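Local coordinates for sugar ABC transporter (Sugar-binding protein) (Bacillus halodurans, PDB 4YO7), which binds myo-inositol between its two lobes and probably serves as the solute-binding component of an ABC-type sugar importer, at residues S53-E57 / F58-M62; D175-L178 / G179-A182; E181-I184 / M185-G189; A234-D237 / E238-L241; D262-P265 / A266-E269. All coordinates share one frame; numbering follows the deposited sequence.

Contact 1: S53-E57 / F58-M62; sequences SNLDE and FLTYM. With INS (1,2,3,4,5,6-hexahydroxy-cyclohexane), chain F.
Asp-56 and Leu-59 meet where the chain leaving strand 46-52 turns into helix 57-70, their CA atoms 5.3 Å apart, with Asp-56 as N-cap. The carboxylate of Asp-56 is shared between helix and ligand. OD1 accepts the backbone N of Leu-59 at 2.9 Å, with an N-H...O angle of 162°, and also takes a hydrogen bond from O2 of the inositol at 2.8 Å. OD2 receives the neighbouring hydroxyl O1 at 2.7 Å. CG of Asp-56 sits between the backbone N and the carbonyl carbon (chi1 61°), which folds the carboxylate back over the helix start. Asp-56 O is gripped twice by Thr-60, through OG1 at 2.8 Å and through N at 2.9 Å, the two donors reaching it from opposite faces of its plane. Leu-59 CD1 lies 3.3 Å from inositol O1, while CB of Phe-58 touches O2. A water joins Glu-57 OE2 to Tyr-61 OH. The phenyl group of Phe-58 also packs on Asn-133 and Gln-282. This is a helix N-cap built into the ligand pocket of a periplasmic binding protein fold.

Contact 2: D175-L178 / G179-A182; sequences DGEL and GHEA
A type II beta turn from Glu-177 to His-180 leads the chain from strand 169-175 into helix 181-195, on the lobe that carries Arg-186 of the inositol pocket. Its closing bond runs from His-180 N to Glu-177 O and is 3.1 Å long. Gly-179 occupies the third position with a positive phi of 93°, at which any side chain would collide with Leu-178 O, so glycine suits this corner. From the two ends of the turn, the side chains of Glu-177 and His-180 extend alongside each other in the same direction. CB of Glu-177 stands over the centre of the imidazole, 3.6 Å from its centroid and almost on the ring normal, a CH-pi contact. The carboxylate lies farther along, its plane inclined 54° to the ring, and OE1 comes within 3.1 Å of His-180 CE1. Glu-177 OE1 is also 3.2 Å from His-180 NE2, but the angle is too poor for a hydrogen bond. His-180 holds the N-cap position of the helix, and its side chain touches Arg-134 of the pocket, with inositol about 5 Å from that side chain. The chemistry is therefore that of a methylene laid on a ring face with a carboxylate nearby: the acid might favour a protonated imidazole, though the neighbouring Arg-134 would oppose this, and no direct hydrogen bond links acid and ring.

Contact 3: E181-I184 / M185-G189; sequences EAQI and MRTEG. With INS (1,2,3,4,5,6-hexahydroxy-cyclohexane), chain F.
Arg-186, one face of its guanidinium set against Ala-182 CB, holds a single inositol hydroxyl with two nitrogens. Its helix, 181-195, belongs to the beta-alpha-beta unit of strand 169-175, helix 181-195 and strand 200-207. NH1 and NH2 of Arg-186 both donate to inositol O4, at 2.8 and 2.9 Å, and that oxygen lies at the edge of the guanidinium, near its plane. The chain is extended from CG to NE (chi2 171°, chi3 -178°), which lays it along the preceding turn, toward the N-terminal end of the helix and the pocket; the methyl of Ala-182 thus comes over the centre of the face. Tyr-311 takes a further hydrogen bond from NH2. A leucine at Arg-186 would probably leave inositol O4 without both of these donors and Tyr-311 OH without its NH2 partner. Away from the pocket, Gln-183 NE2 and Thr-187 OG1 are both hydrogen-bonded to Asp-175 OD1, tying this helical turn to the end of the preceding strand. On another side of the helix, Glu-181 is bent at chi2 and meets selenomethionine Met-185, while its OE1 is hydrogen-bonded to Ser-150; Glu-181 OE2 rests 3.4 Å from Met-185 CG.

Contact 4: A234-D237 / E238-L241; sequences ANND and EMAL. With INS (1,2,3,4,5,6-hexahydroxy-cyclohexane), chain F.
Leu-241 N donates to Asp-237 O at 2.8 Å, the shortest bond across these residues and nearly straight with the carbonyl, while one residue earlier the side chain of Asn-236 caps the same helix. OD1 of Asn-236 accepts Met-239 N at 3.1 Å in a fairly straight bond, although the donor stands 39° out of the amide plane. A chi1 of 80° brings the amide of Asn-236 over the helix start, and the small chi2 sets OD1 toward the helix and ND2 toward the ligand. ND2 donates to inositol O3 at 2.9 Å, almost straight at 173°, and also to Phe-210 O. Both ends of the amide are thus engaged, which fixes its rotation. An alanine at Asn-236 would probably leave Met-239 N without its cap and inositol O3 without this donor. The selenomethionine side chain of Met-239 crosses the amide at about a right angle, and its chain, bent at the last torsion, brings CE to 3.6 Å from Asn-235 CB. Ala-234 CB packs 4.0 Å from Met-239 CB and also touches Ala-240 CB. Asp-237 turns to the neighbouring segment 262-265 and to Thr-279: OD1 is hydrogen-bonded to Thr-279 OG1 and OD2 to Thr-264 N. Glu-238 forms a salt bridge with Arg-212. Here a buried strand-to-helix turn, from strand 231-234 into helix 237-249, presents its N-cap asparagine to the inositol pocket of a periplasmic binding protein.

Contact 5: D262-P265 / A266-E269; sequences DATP and AALE. With INS (1,2,3,4,5,6-hexahydroxy-cyclohexane), chain F.
Asp-262 takes inositol O3 on OD1 and O4 on OD2, each at 2.6 Å, just before Thr-264 O accepts Leu-268 N at 2.9 Å to close the first turn of helix 265-272. The inositol hydroxyls are the donors, and the carboxylate straddles two adjacent ones. OD2 also has a weak hydrogen bond from Gln-282 NE2 and lies in a long, weak ion pair with Arg-186. Thr-264 is the N-cap: its OG1 accepts Ala-267 N at 3.2 Å. A first torsion near +60° (chi1 59°) folds OG1 back over its own backbone, toward the N-H of Ala-267 in the first helical turn, and OG1 also lies 3.5 Å from Ala-267 CB. Pro-265 follows the cap, and its carbonyl oxygen takes Glu-269 N at 3.0 Å. Farther out the contact is apolar: CD2 of Leu-268 meets Ala-263 CB at 4.2 Å, and the leucine also packs on Val-319 and Tyr-322 of helix 319-323. A threonine N-cap followed by proline here begins a helix directly behind the ligand-binding aspartate, at the C-terminal end of a parallel strand in a periplasmic binding protein fold.

In the fold
Contacts 1, 3, 4 and 5 all reach the same inositol, but from different elements: contact 1 from the six-stranded lobe, the others from the four-stranded one. Contact 4 is the most buried, contacts 1, 3 and 5 are partly buried, and contact 2 lies at the surface. Contacts 2 and 3 share Glu-181 and Ala-182 on helix 181-195. Capping side chains bind helix amides in contacts 1, 4 and 5, whereas contact 3 lies within a helix and contact 2 is a turn. Carboxylates take ligand hydroxyls in contacts 1 and 5; contacts 3 and 4 supply N-H donors. Across the cleft, Tyr-61 of contact 1 packs on Pro-265 of contact 5.

Contact 1: S53-E57 / F58-M62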
loop_
_atom_site.group_PDB
_atom_site.type_symbol
_atom_site.label_atom_id
_atom_site.label_comp_id
_atom_site.label_asym_id
_atom_site.label_seq_id
_atom_site.Cartn_x
_atom_site.Cartn_y
_atom_site.Cartn_z
ATOM N N SER A 53 0.851 -6.321 8.791
ATOM C CA SER A 53 2.083 -6.953 8.294
ATOM C C SER A 53 3.344 -6.390 8.937
ATOM O O SER A 53 4.244 -7.151 9.270
ATOM C CB SER A 53 2.196 -6.831 6.761
ATOM O OG SER A 53 2.296 -5.486 6.359
ATOM N N ASN A 54 3.400 -5.073 9.082
ATOM C CA ASN A 54 4.533 -4.376 9.669
ATOM C C ASN A 54 4.177 -2.908 9.738
ATOM O O ASN A 54 3.158 -2.500 9.180
ATOM C CB ASN A 54 5.840 -4.629 8.881
ATOM C CG ASN A 54 5.952 -3.826 7.591
ATOM O OD1 ASN A 54 5.025 -3.746 6.766
ATOM N ND2 ASN A 54 7.119 -3.260 7.394
ATOM N N LEU A 55 4.988 -2.129 10.448
ATOM C CA LEU A 55 4.742 -0.699 10.610
ATOM C C LEU A 55 5.666 0.122 9.717
ATOM O O LEU A 55 6.516 0.878 10.188
ATOM C CB LEU A 55 4.881 -0.311 12.082
ATOM C CG LEU A 55 3.804 -0.980 12.948
ATOM C CD1 LEU A 55 4.114 -0.729 14.418
ATOM C CD2 LEU A 55 2.411 -0.490 12.625
ATOM N N ASP A 56 5.480 -0.010 8.413
ATOM C CA ASP A 56 6.274 0.774 7.478
ATOM C C ASP A 56 5.692 2.193 7.341
ATOM O O ASP A 56 4.755 2.550 8.069
ATOM C CB ASP A 56 6.407 0.040 6.132
ATOM C CG ASP A 56 5.076 -0.216 5.420
ATOM O OD1 ASP A 56 4.173 0.634 5.480
ATOM O OD2 ASP A 56 4.958 -1.273 4.732
ATOM N N GLU A 57 6.281 3.013 6.471
ATOM C CA GLU A 57 5.940 4.435 6.439
ATOM C C GLU A 57 4.430 4.640 6.258
ATOM O O GLU A 57 3.793 5.338 7.037
ATOM C CB GLU A 57 6.715 5.161 5.336
ATOM C CG GLU A 57 6.591 6.700 5.368
ATOM C CD GLU A 57 7.482 7.375 6.401
ATOM O OE1 GLU A 57 8.317 6.694 7.040
ATOM O OE2 GLU A 57 7.356 8.608 6.562
ATOM N N PHE A 58 3.854 4.020 5.247
ATOM C CA PHE A 58 2.433 4.179 4.983
ATOM C C PHE A 58 1.570 3.448 6.011
ATOM O O PHE A 58 0.576 4.005 6.521
ATOM C CB PHE A 58 2.108 3.706 3.567
ATOM C CG PHE A 58 0.640 3.701 3.255
ATOM C CD1 PHE A 58 0.018 4.855 2.789
ATOM C CD2 PHE A 58 -0.127 2.573 3.456
ATOM C CE1 PHE A 58 -1.340 4.864 2.504
ATOM C CE2 PHE A 58 -1.502 2.590 3.173
ATOM C CZ PHE A 58 -2.087 3.740 2.698
ATOM N N LEU A 59 1.938 2.214 6.357
ATOM C CA LEU A 59 1.070 1.410 7.199
ATOM C C LEU A 59 1.015 1.952 8.625
ATOM O O LEU A 59 0.054 1.710 9.351
ATOM C CB LEU A 59 1.495 -0.055 7.180
ATOM C CG LEU A 59 1.111 -0.808 5.908
ATOM C CD1 LEU A 59 1.702 -2.193 5.970
ATOM C CD2 LEU A 59 -0.428 -0.869 5.652
ATOM N N THR A 60 2.020 2.721 9.020
ATOM C CA THR A 60 1.976 3.332 10.340
ATOM C C THR A 60 0.803 4.294 10.435
ATOM O O THR A 60 0.114 4.344 11.456
ATOM C CB THR A 60 3.296 4.046 10.680
ATOM O OG1 THR A 60 4.325 3.062 10.772
ATOM C CG2 THR A 60 3.201 4.783 12.026
ATOM N N TYR A 61 0.548 5.043 9.366
ATOM C CA TYR A 61 -0.600 5.944 9.358
ATOM C C TYR A 61 -1.899 5.138 9.425
ATOM O O TYR A 61 -2.860 5.540 10.083
ATOM C CB TYR A 61 -0.593 6.830 8.120
ATOM C CG TYR A 61 0.552 7.814 8.082
ATOM C CD1 TYR A 61 0.513 8.984 8.823
ATOM C CD2 TYR A 61 1.675 7.566 7.315
ATOM C CE1 TYR A 61 1.567 9.877 8.798
ATOM C CE2 TYR A 61 2.728 8.451 7.282
ATOM C CZ TYR A 61 2.667 9.609 8.024
ATOM O OH TYR A 61 3.716 10.511 8.002
HETATM N N MSE A 62 -1.920 3.991 8.758
HETATM C CA MSE A 62 -3.135 3.179 8.755
HETATM C C MSE A 62 -3.394 2.630 10.145
HETATM O O MSE A 62 -4.515 2.688 10.638
HETATM C CB MSE A 62 -3.051 2.030 7.750
HETATM C CG MSE A 62 -4.433 1.380 7.563
HETATM SE SE MSE A 62 -4.314 -0.186 6.389
HETATM C CE MSE A 62 -3.699 -1.507 7.688
HETATM C C1 INS F . 2.872 -1.456 1.752
HETATM C C2 INS F . 3.580 -0.107 1.821
HETATM C C3 INS F . 3.336 0.646 0.513
HETATM C C4 INS F . 1.838 0.864 0.268
HETATM C C5 INS F . 1.124 -0.503 0.248
HETATM C C6 INS F . 1.381 -1.247 1.551
HETATM O O1 INS F . 3.061 -2.195 2.990
HETATM O O2 INS F . 3.018 0.624 2.909
HETATM O O3 INS F . 4.036 1.920 0.631
HETATM O O4 INS F . 1.642 1.473 -1.017
HETATM O O5 INS F . -0.290 -0.270 0.135
HETATM O O6 INS F . 0.737 -2.576 1.447
HETATM O O HOH W 1 5.422 10.524 5.789
#

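Contact 2: D175-L178 / G179-A182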
loop_
_atom_site.group_PDB
_atom_site.type_symbol
_atom_site.label_atom_id
_atom_site.label_comp_id
_atom_site.label_asym_id
_atom_site.label_seq_id
_atom_site.Cartn_x
_atom_site.Cartn_y
_atom_site.Cartn_z
ATOM N N ASP A 175 10.081 -1.861 -8.827
ATOM C CA ASP A 175 9.170 -2.807 -8.185
ATOM C C ASP A 175 9.273 -2.735 -6.679
ATOM O O ASP A 175 10.371 -2.587 -6.095
ATOM C CB ASP A 175 9.450 -4.269 -8.607
ATOM C CG ASP A 175 8.842 -4.660 -9.937
ATOM O OD1 ASP A 175 7.658 -4.328 -10.237
ATOM O OD2 ASP A 175 9.552 -5.382 -10.685
ATOM N N GLY A 176 8.127 -2.854 -6.032
ATOM C CA GLY A 176 8.089 -3.038 -4.602
ATOM C C GLY A 176 8.410 -4.480 -4.206
ATOM O O GLY A 176 9.129 -5.208 -4.931
ATOM N N GLU A 177 7.912 -4.882 -3.046
ATOM C CA GLU A 177 8.185 -6.218 -2.526
ATOM C C GLU A 177 7.602 -7.278 -3.463
ATOM O O GLU A 177 6.390 -7.329 -3.744
ATOM C CB GLU A 177 7.645 -6.369 -1.092
ATOM C CG GLU A 177 8.420 -5.488 -0.132
ATOM C CD GLU A 177 7.886 -5.462 1.285
ATOM O OE1 GLU A 177 7.471 -6.512 1.811
ATOM O OE2 GLU A 177 7.941 -4.373 1.887
ATOM N N LEU A 178 8.492 -8.089 -4.012
ATOM C CA LEU A 178 8.116 -8.953 -5.104
ATOM C C LEU A 178 7.092 -9.979 -4.668
ATOM O O LEU A 178 7.251 -10.703 -3.659
ATOM C CB LEU A 178 9.342 -9.664 -5.712
ATOM C CG LEU A 178 10.291 -8.759 -6.504
ATOM C CD1 LEU A 178 11.509 -9.586 -6.978
ATOM C CD2 LEU A 178 9.658 -8.020 -7.661
ATOM N N GLY A 179 6.046 -10.020 -5.471
ATOM C CA GLY A 179 4.928 -10.920 -5.259
ATOM C C GLY A 179 3.769 -10.338 -4.453
ATOM O O GLY A 179 2.716 -10.983 -4.357
ATOM N N HIS A 180 3.954 -9.175 -3.841
ATOM C CA HIS A 180 2.802 -8.467 -3.289
ATOM C C HIS A 180 1.884 -8.130 -4.457
ATOM O O HIS A 180 2.356 -7.773 -5.536
ATOM C CB HIS A 180 3.204 -7.185 -2.577
ATOM C CG HIS A 180 3.862 -7.393 -1.249
ATOM N ND1 HIS A 180 3.901 -6.404 -0.289
ATOM C CD2 HIS A 180 4.524 -8.448 -0.725
ATOM C CE1 HIS A 180 4.544 -6.844 0.773
ATOM N NE2 HIS A 180 4.930 -8.089 0.539
ATOM N N GLU A 181 0.569 -8.193 -4.252
ATOM C CA GLU A 181 -0.329 -7.806 -5.331
ATOM C C GLU A 181 -0.107 -6.361 -5.743
ATOM O O GLU A 181 -0.225 -6.023 -6.929
ATOM C CB GLU A 181 -1.782 -8.043 -4.914
ATOM C CG GLU A 181 -2.777 -7.757 -6.005
ATOM C CD GLU A 181 -3.300 -6.347 -6.056
ATOM O OE1 GLU A 181 -2.839 -5.503 -5.268
ATOM O OE2 GLU A 181 -4.169 -6.080 -6.939
ATOM N N ALA A 182 0.247 -5.501 -4.782
ATOM C CA ALA A 182 0.435 -4.083 -5.113
ATOM C C ALA A 182 1.641 -3.909 -6.039
ATOM O O ALA A 182 1.621 -3.065 -6.921
ATOM C CB ALA A 182 0.614 -3.249 -3.862
#

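Contact 3: E181-I184 / M185-G189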
loop_
_atom_site.group_PDB
_atom_site.type_symbol
_atom_site.label_atom_id
_atom_site.label_comp_id
_atom_site.label_asym_id
_atom_site.label_seq_id
_atom_site.Cartn_x
_atom_site.Cartn_y
_atom_site.Cartn_z
ATOM N N GLU A 181 0.569 -8.193 -4.252
ATOM C CA GLU A 181 -0.329 -7.806 -5.331
ATOM C C GLU A 181 -0.107 -6.361 -5.743
ATOM O O GLU A 181 -0.225 -6.023 -6.929
ATOM C CB GLU A 181 -1.782 -8.043 -4.914
ATOM C CG GLU A 181 -2.777 -7.757 -6.005
ATOM C CD GLU A 181 -3.300 -6.347 -6.056
ATOM O OE1 GLU A 181 -2.839 -5.503 -5.268
ATOM O OE2 GLU A 181 -4.169 -6.080 -6.939
ATOM N N ALA A 182 0.247 -5.501 -4.782
ATOM C CA ALA A 182 0.435 -4.083 -5.113
ATOM C C ALA A 182 1.641 -3.909 -6.039
ATOM O O ALA A 182 1.621 -3.065 -6.921
ATOM C CB ALA A 182 0.614 -3.249 -3.862
ATOM N N GLN A 183 2.660 -4.751 -5.873
ATOM C CA GLN A 183 3.826 -4.699 -6.734
ATOM C C GLN A 183 3.437 -5.170 -8.117
ATOM O O GLN A 183 3.662 -4.455 -9.113
ATOM C CB GLN A 183 4.982 -5.548 -6.151
ATOM C CG GLN A 183 6.189 -5.723 -7.101
ATOM C CD GLN A 183 6.046 -6.920 -8.034
ATOM O OE1 GLN A 183 5.760 -8.041 -7.595
ATOM N NE2 GLN A 183 6.264 -6.690 -9.333
ATOM N N ILE A 184 2.843 -6.361 -8.194
ATOM C CA ILE A 184 2.510 -6.957 -9.464
ATOM C C ILE A 184 1.611 -6.018 -10.251
ATOM O O ILE A 184 1.824 -5.784 -11.454
ATOM C CB ILE A 184 1.808 -8.335 -9.274
ATOM C CG1 ILE A 184 2.783 -9.348 -8.681
ATOM C CG2 ILE A 184 1.212 -8.821 -10.612
ATOM C CD1 ILE A 184 2.097 -10.570 -8.113
HETATM N N MSE A 185 0.617 -5.461 -9.572
HETATM C CA MSE A 185 -0.429 -4.765 -10.293
HETATM C C MSE A 185 -0.132 -3.283 -10.508
HETATM O O MSE A 185 -0.569 -2.717 -11.510
HETATM C CB MSE A 185 -1.780 -4.970 -9.593
HETATM C CG MSE A 185 -2.236 -6.420 -9.663
HETATM SE SE MSE A 185 -2.557 -7.003 -11.529
HETATM C CE MSE A 185 -4.301 -6.240 -11.782
ATOM N N ARG A 186 0.658 -2.646 -9.642
ATOM C CA ARG A 186 1.099 -1.279 -9.946
ATOM C C ARG A 186 1.993 -1.294 -11.176
ATOM O O ARG A 186 1.815 -0.503 -12.108
ATOM C CB ARG A 186 1.808 -0.642 -8.750
ATOM C CG ARG A 186 0.833 -0.219 -7.703
ATOM C CD ARG A 186 1.512 0.206 -6.421
ATOM N NE ARG A 186 0.526 0.559 -5.413
ATOM C CZ ARG A 186 0.812 0.737 -4.129
ATOM N NH1 ARG A 186 2.059 0.599 -3.695
ATOM N NH2 ARG A 186 -0.145 1.039 -3.279
ATOM N N THR A 187 2.933 -2.226 -11.210
ATOM C CA THR A 187 3.795 -2.352 -12.370
ATOM C C THR A 187 3.032 -2.747 -13.616
ATOM O O THR A 187 3.354 -2.260 -14.689
ATOM C CB THR A 187 4.921 -3.344 -12.071
ATOM O OG1 THR A 187 5.748 -2.745 -11.091
ATOM C CG2 THR A 187 5.799 -3.654 -13.302
ATOM N N GLU A 188 2.014 -3.592 -13.478
ATOM C CA GLU A 188 1.187 -3.953 -14.627
ATOM C C GLU A 188 0.453 -2.714 -15.168
ATOM O O GLU A 188 0.387 -2.511 -16.392
ATOM C CB GLU A 188 0.200 -5.073 -14.280
ATOM C CG GLU A 188 -0.822 -5.356 -15.394
ATOM C CD GLU A 188 -0.205 -5.939 -16.656
ATOM O OE1 GLU A 188 0.968 -6.400 -16.619
ATOM O OE2 GLU A 188 -0.913 -5.944 -17.695
ATOM N N GLY A 189 -0.046 -1.867 -14.277
ATOM C CA GLY A 189 -0.708 -0.642 -14.696
ATOM C C GLY A 189 0.281 0.269 -15.404
ATOM O O GLY A 189 -0.040 0.863 -16.431
HETATM C C1 INS F . 2.872 -1.456 1.752
HETATM C C2 INS F . 3.580 -0.107 1.821
HETATM C C3 INS F . 3.336 0.646 0.513
HETATM C C4 INS F . 1.838 0.864 0.268
HETATM C C5 INS F . 1.124 -0.503 0.248
HETATM C C6 INS F . 1.381 -1.247 1.551
HETATM O O1 INS F . 3.061 -2.195 2.990
HETATM O O2 INS F . 3.018 0.624 2.909
HETATM O O3 INS F . 4.036 1.920 0.631
HETATM O O4 INS F . 1.642 1.473 -1.017
HETATM O O5 INS F . -0.290 -0.270 0.135
HETATM O O6 INS F . 0.737 -2.576 1.447
#

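Contact 4: A234-D237 / E238-L241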
loop_
_atom_site.group_PDB
_atom_site.type_symbol
_atom_site.label_atom_id
_atom_site.label_comp_id
_atom_site.label_asym_id
_atom_site.label_seq_id
_atom_site.Cartn_x
_atom_site.Cartn_y
_atom_site.Cartn_z
ATOM N N ALA A 234 8.166 4.495 -9.467
ATOM C CA ALA A 234 8.288 3.576 -8.335
ATOM C C ALA A 234 6.940 3.141 -7.818
ATOM O O ALA A 234 6.011 3.939 -7.731
ATOM C CB ALA A 234 9.078 4.230 -7.220
ATOM N N ASN A 235 6.837 1.869 -7.448
ATOM C CA ASN A 235 5.615 1.336 -6.874
ATOM C C ASN A 235 5.196 2.015 -5.543
ATOM O O ASN A 235 4.044 1.829 -5.105
ATOM C CB ASN A 235 5.744 -0.169 -6.587
ATOM C CG ASN A 235 5.699 -1.092 -7.816
ATOM O OD1 ASN A 235 5.881 -2.319 -7.646
ATOM N ND2 ASN A 235 5.462 -0.569 -9.018
ATOM N N ASN A 236 6.118 2.678 -4.824
ATOM C CA ASN A 236 5.687 3.509 -3.706
ATOM C C ASN A 236 6.578 4.709 -3.484
ATOM O O ASN A 236 7.642 4.851 -4.090
ATOM C CB ASN A 236 5.559 2.688 -2.396
ATOM C CG ASN A 236 6.882 2.434 -1.669
ATOM O OD1 ASN A 236 7.974 2.512 -2.231
ATOM N ND2 ASN A 236 6.762 2.081 -0.379
ATOM N N ASP A 237 6.112 5.585 -2.615
ATOM C CA ASP A 237 6.808 6.836 -2.362
ATOM C C ASP A 237 8.158 6.646 -1.695
ATOM O O ASP A 237 9.101 7.384 -2.009
ATOM C CB ASP A 237 5.950 7.769 -1.481
ATOM C CG ASP A 237 4.802 8.418 -2.233
ATOM O OD1 ASP A 237 4.891 8.573 -3.479
ATOM O OD2 ASP A 237 3.811 8.820 -1.572
ATOM N N GLU A 238 8.278 5.678 -0.789
ATOM C CA GLU A 238 9.558 5.491 -0.111
ATOM C C GLU A 238 10.674 5.219 -1.118
ATOM O O GLU A 238 11.752 5.802 -1.023
ATOM C CB GLU A 238 9.486 4.363 0.915
ATOM C CG GLU A 238 8.806 4.771 2.197
ATOM C CD GLU A 238 9.549 5.923 2.915
ATOM O OE1 GLU A 238 10.675 5.695 3.385
ATOM O OE2 GLU A 238 9.013 7.056 2.997
HETATM N N MSE A 239 10.426 4.350 -2.095
HETATM C CA MSE A 239 11.471 4.072 -3.087
HETATM C C MSE A 239 11.793 5.299 -3.929
HETATM O O MSE A 239 12.972 5.570 -4.208
HETATM C CB MSE A 239 11.081 2.895 -3.978
HETATM C CG MSE A 239 11.101 1.599 -3.196
HETATM SE SE MSE A 239 10.660 0.063 -4.302
HETATM C CE MSE A 239 8.908 0.573 -4.961
ATOM N N ALA A 240 10.757 6.051 -4.303
ATOM C CA ALA A 240 10.940 7.271 -5.088
ATOM C C ALA A 240 11.787 8.268 -4.326
ATOM O O ALA A 240 12.656 8.908 -4.903
ATOM C CB ALA A 240 9.596 7.877 -5.459
ATOM N N LEU A 241 11.563 8.367 -3.019
ATOM C CA LEU A 241 12.332 9.293 -2.183
ATOM C C LEU A 241 13.797 8.867 -2.100
ATOM O O LEU A 241 14.711 9.703 -2.077
ATOM C CB LEU A 241 11.713 9.376 -0.786
ATOM C CG LEU A 241 10.347 10.075 -0.742
ATOM C CD1 LEU A 241 9.732 9.993 0.657
ATOM C CD2 LEU A 241 10.390 11.541 -1.191
HETATM C C1 INS F . 2.872 -1.456 1.752
HETATM C C2 INS F . 3.580 -0.107 1.821
HETATM C C3 INS F . 3.336 0.646 0.513
HETATM C C4 INS F . 1.838 0.864 0.268
HETATM C C5 INS F . 1.124 -0.503 0.248
HETATM C C6 INS F . 1.381 -1.247 1.551
HETATM O O1 INS F . 3.061 -2.195 2.990
HETATM O O2 INS F . 3.018 0.624 2.909
HETATM O O3 INS F . 4.036 1.920 0.631
HETATM O O4 INS F . 1.642 1.473 -1.017
HETATM O O5 INS F . -0.290 -0.270 0.135
HETATM O O6 INS F . 0.737 -2.576 1.447
#

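Contact 5: D262-P265 / A266-E269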
loop_
_atom_site.group_PDB
_atom_site.type_symbol
_atom_site.label_atom_id
_atom_site.label_comp_id
_atom_site.label_asym_id
_atom_site.label_seq_id
_atom_site.Cartn_x
_atom_site.Cartn_y
_atom_site.Cartn_z
ATOM N N ASP A 262 1.367 6.732 -2.934
ATOM C CA ASP A 262 0.874 6.738 -1.543
ATOM C C ASP A 262 0.464 8.160 -1.141
ATOM O O ASP A 262 -0.502 8.344 -0.424
ATOM C CB ASP A 262 1.892 6.233 -0.514
ATOM C CG ASP A 262 2.019 4.702 -0.465
ATOM O OD1 ASP A 262 3.063 4.247 0.040
ATOM O OD2 ASP A 262 1.107 3.967 -0.925
ATOM N N ALA A 263 1.241 9.151 -1.581
ATOM C CA ALA A 263 1.095 10.549 -1.155
ATOM C C ALA A 263 1.234 10.665 0.363
ATOM O O ALA A 263 0.428 11.321 1.039
ATOM C CB ALA A 263 -0.234 11.139 -1.616
ATOM N N THR A 264 2.274 10.035 0.894
ATOM C CA THR A 264 2.604 10.211 2.305
ATOM C C THR A 264 3.032 11.654 2.569
ATOM O O THR A 264 3.384 12.395 1.650
ATOM C CB THR A 264 3.750 9.308 2.760
ATOM O OG1 THR A 264 4.908 9.606 1.976
ATOM C CG2 THR A 264 3.389 7.837 2.630
ATOM N N PRO A 265 3.008 12.059 3.843
ATOM C CA PRO A 265 3.501 13.407 4.109
ATOM C C PRO A 265 4.936 13.646 3.637
ATOM O O PRO A 265 5.222 14.739 3.145
ATOM C CB PRO A 265 3.383 13.506 5.632
ATOM C CG PRO A 265 2.163 12.707 5.944
ATOM C CD PRO A 265 2.268 11.510 4.995
ATOM N N ALA A 266 5.813 12.654 3.784
ATOM C CA ALA A 266 7.179 12.769 3.286
ATOM C C ALA A 266 7.181 13.032 1.783
ATOM O O ALA A 266 7.959 13.827 1.300
ATOM C CB ALA A 266 7.977 11.513 3.600
ATOM N N ALA A 267 6.320 12.337 1.047
ATOM C CA ALA A 267 6.256 12.496 -0.393
ATOM C C ALA A 267 5.738 13.877 -0.768
ATOM O O ALA A 267 6.235 14.511 -1.695
ATOM C CB ALA A 267 5.361 11.416 -0.992
ATOM N N LEU A 268 4.730 14.352 -0.044
ATOM C CA LEU A 268 4.132 15.632 -0.374
ATOM C C LEU A 268 5.135 16.754 -0.128
ATOM O O LEU A 268 5.183 17.711 -0.889
ATOM C CB LEU A 268 2.841 15.873 0.429
ATOM C CG LEU A 268 1.699 14.897 0.142
ATOM C CD1 LEU A 268 0.575 15.136 1.132
ATOM C CD2 LEU A 268 1.194 15.044 -1.279
ATOM N N GLU A 269 5.958 16.599 0.908
ATOM C CA GLU A 269 7.013 17.560 1.181
ATOM C C GLU A 269 8.034 17.561 0.043
ATOM O O GLU A 269 8.528 18.615 -0.361
ATOM C CB GLU A 269 7.709 17.247 2.500
ATOM C CG GLU A 269 8.730 18.303 2.924
ATOM C CD GLU A 269 9.771 17.771 3.898
ATOM O OE1 GLU A 269 9.578 16.668 4.455
ATOM O OE2 GLU A 269 10.793 18.460 4.100
HETATM C C1 INS F . 2.872 -1.456 1.752
HETATM C C2 INS F . 3.580 -0.107 1.821
HETATM C C3 INS F . 3.336 0.646 0.513
HETATM C C4 INS F . 1.838 0.864 0.268
HETATM C C5 INS F . 1.124 -0.503 0.248
HETATM C C6 INS F . 1.381 -1.247 1.551
HETATM O O1 INS F . 3.061 -2.195 2.990
HETATM O O2 INS F . 3.018 0.624 2.909
HETATM O O3 INS F . 4.036 1.920 0.631
HETATM O O4 INS F . 1.642 1.473 -1.017
HETATM O O5 INS F . -0.290 -0.270 0.135
HETATM O O6 INS F . 0.737 -2.576 1.447
#